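Local coordinates for protein beta-N-acetylhexosaminidase (Arthrobacter aurescens, PDB 3RCN) that probably hydrolyses terminal non-reducing N-acetyl-D-hexosamine residues from N-acetyl-beta-D-hexosaminides, at residues 144-149 with 456-461. Sequence-based numbering, arbitrary orientation.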
loop_
_atom_site.group_PDB
_atom_site.type_symbol
_atom_site.label_atom_id
_atom_site.label_comp_id
_atom_site.label_asym_id
_atom_site.label_seq_id
_atom_site.Cartn_x
_atom_site.Cartn_y
_atom_site.Cartn_z
HETATM N N MSE A 144 0.441 9.137 16.513
HETATM C CA MSE A 144 -0.420 8.033 16.866
HETATM C C MSE A 144 -1.290 7.665 15.686
HETATM O O MSE A 144 -1.750 8.517 14.937
HETATM C CB MSE A 144 -1.302 8.394 18.037
HETATM C CG MSE A 144 -1.901 7.191 18.689
HETATM SE SE MSE A 144 -3.689 7.576 19.297
HETATM C CE MSE A 144 -4.525 7.570 17.539
ATOM N N LEU A 145 -1.510 6.377 15.533
ATOM C CA LEU A 145 -2.287 5.873 14.439
ATOM C C LEU A 145 -3.367 4.977 15.011
ATOM O O LEU A 145 -3.067 3.959 15.637
ATOM C CB LEU A 145 -1.370 5.081 13.522
ATOM C CG LEU A 145 -2.003 4.429 12.299
ATOM C CD1 LEU A 145 -2.919 5.423 11.569
ATOM C CD2 LEU A 145 -0.899 3.894 11.400
ATOM N N ASP A 146 -4.628 5.334 14.788
ATOM C CA ASP A 146 -5.713 4.519 15.298
ATOM C C ASP A 146 -6.095 3.506 14.195
ATOM O O ASP A 146 -6.682 3.849 13.168
ATOM C CB ASP A 146 -6.874 5.470 15.603
ATOM C CG ASP A 146 -8.155 4.755 15.981
ATOM O OD1 ASP A 146 -8.111 3.531 16.241
ATOM O OD2 ASP A 146 -9.207 5.441 16.021
ATOM N N VAL A 147 -5.724 2.251 14.420
ATOM C CA VAL A 147 -6.134 1.142 13.574
ATOM C C VAL A 147 -7.283 0.339 14.174
ATOM O O VAL A 147 -7.683 -0.696 13.653
ATOM C CB VAL A 147 -4.958 0.239 13.229
ATOM C CG1 VAL A 147 -3.828 1.077 12.667
ATOM C CG2 VAL A 147 -4.514 -0.534 14.459
ATOM N N ALA A 148 -7.762 0.775 15.322
ATOM C CA ALA A 148 -8.863 0.081 15.972
ATOM C C ALA A 148 -10.183 0.467 15.310
ATOM O O ALA A 148 -11.036 -0.379 15.070
ATOM C CB ALA A 148 -8.891 0.394 17.474
ATOM N N ARG A 149 -10.346 1.753 15.022
ATOM C CA ARG A 149 -11.580 2.222 14.422
ATOM C C ARG A 149 -11.694 1.773 12.953
ATOM O O ARG A 149 -12.683 1.155 12.563
ATOM C CB ARG A 149 -11.717 3.730 14.584
ATOM C CG ARG A 149 -12.374 4.153 15.886
ATOM C CD ARG A 149 -11.644 3.628 17.137
ATOM N NE ARG A 149 -12.264 4.153 18.352
ATOM C CZ ARG A 149 -11.890 5.275 18.964
ATOM N NH1 ARG A 149 -10.879 5.995 18.492
ATOM N NH2 ARG A 149 -12.532 5.679 20.053
ATOM N N ILE A 456 -3.945 10.774 15.164
ATOM C CA ILE A 456 -4.916 10.623 14.093
ATOM C C ILE A 456 -5.964 9.570 14.476
ATOM O O ILE A 456 -5.714 8.362 14.379
ATOM C CB ILE A 456 -4.167 10.157 12.825
ATOM C CG1 ILE A 456 -2.908 11.015 12.626
ATOM C CG2 ILE A 456 -5.070 10.175 11.599
ATOM C CD1 ILE A 456 -1.938 10.451 11.610
ATOM N N TRP A 457 -7.167 10.022 14.822
ATOM C CA TRP A 457 -8.227 9.095 15.202
ATOM C C TRP A 457 -9.010 8.744 13.953
ATOM O O TRP A 457 -9.305 9.612 13.145
ATOM C CB TRP A 457 -9.126 9.701 16.270
ATOM C CG TRP A 457 -8.357 10.031 17.510
ATOM C CD1 TRP A 457 -7.891 11.257 17.882
ATOM C CD2 TRP A 457 -7.923 9.113 18.518
ATOM N NE1 TRP A 457 -7.205 11.160 19.055
ATOM C CE2 TRP A 457 -7.212 9.854 19.474
ATOM C CE3 TRP A 457 -8.084 7.736 18.711
ATOM C CZ2 TRP A 457 -6.659 9.272 20.617
ATOM C CZ3 TRP A 457 -7.534 7.153 19.837
ATOM C CH2 TRP A 457 -6.828 7.922 20.778
ATOM N N SER A 458 -9.284 7.459 13.785
ATOM C CA SER A 458 -9.748 6.906 12.511
ATOM C C SER A 458 -11.253 6.711 12.316
ATOM O O SER A 458 -11.656 6.078 11.342
ATOM C CB SER A 458 -8.950 5.666 12.094
ATOM O OG SER A 458 -9.260 4.547 12.902
ATOM N N GLU A 459 -12.073 7.195 13.247
ATOM C CA GLU A 459 -13.522 7.009 13.143
ATOM C C GLU A 459 -14.015 7.309 11.736
ATOM O O GLU A 459 -14.762 6.528 11.141
ATOM C CB GLU A 459 -14.281 7.963 14.087
ATOM C CG GLU A 459 -14.231 7.623 15.557
ATOM C CD GLU A 459 -13.108 8.345 16.296
ATOM O OE1 GLU A 459 -12.126 8.769 15.644
ATOM O OE2 GLU A 459 -13.215 8.493 17.531
ATOM N N HIS A 460 -13.618 8.467 11.224
ATOM C CA HIS A 460 -14.073 8.912 9.917
ATOM C C HIS A 460 -13.116 8.662 8.749
ATOM O O HIS A 460 -13.457 8.951 7.603
ATOM C CB HIS A 460 -14.460 10.381 10.011
ATOM C CG HIS A 460 -15.338 10.665 11.183
ATOM N ND1 HIS A 460 -16.497 9.959 11.423
ATOM C CD2 HIS A 460 -15.213 11.546 12.201
ATOM C CE1 HIS A 460 -17.064 10.412 12.525
ATOM N NE2 HIS A 460 -16.302 11.369 13.021
ATOM N N LEU A 461 -11.931 8.119 9.020
ATOM C CA LEU A 461 -11.037 7.862 7.916
ATOM C C LEU A 461 -11.103 6.368 7.626
ATOM O O LEU A 461 -10.392 5.559 8.229
ATOM C CB LEU A 461 -9.619 8.280 8.332
ATOM C CG LEU A 461 -9.604 9.553 9.200
ATOM C CD1 LEU A 461 -8.251 9.803 9.818
ATOM C CD2 LEU A 461 -10.087 10.805 8.429
#
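The buried carboxylate of Asp-146 takes four N-H donors, among them Ser-458 N across the contact and Arg-149 NH1, and ties two loops together where the first and last strands of the family 20 TIM barrel meet. Strands 140-146 and 449-456 run parallel here: Ile-456 N donates to Met-144 O, and Asp-146 N to Ile-456 O (3.2 Å). With CG anti to the backbone N (chi1 173°), the Asp-146 carboxylate lies between its own turn and Ser-458. Asp-146 OD2 accepts from Ser-458 N (3.0 Å) on one face of the carboxylate and, in a salt bridge, from Arg-149 NH1 on the opposite face. Asp-146 OD1 accepts from Ala-148 N, an Asx turn, and from Arg-149 N, which extends it to an Asx motif. Replacing Asp-146 by alanine would probably leave Ser-458 N without its acceptor and Arg-149 NH1 without its nearest carboxylate. The Arg-149 guanidinium is also held by Gln-180 and lies near Glu-316, the predicted proton donor. Glu-459 OE2 sits over one guanidinium face, a salt bridge of charges alone, 3.6 Å from Arg-149 NH1. Ser-458 OG donates to Asp-146 O at 2.7 Å. Selenomethionine Met-144 puts SE over one Trp-457 face, a Met-aromatic contact, and CE in CH-pi contact 3.7 Å from the Trp-457 six-membered ring centroid, 8° off its normal.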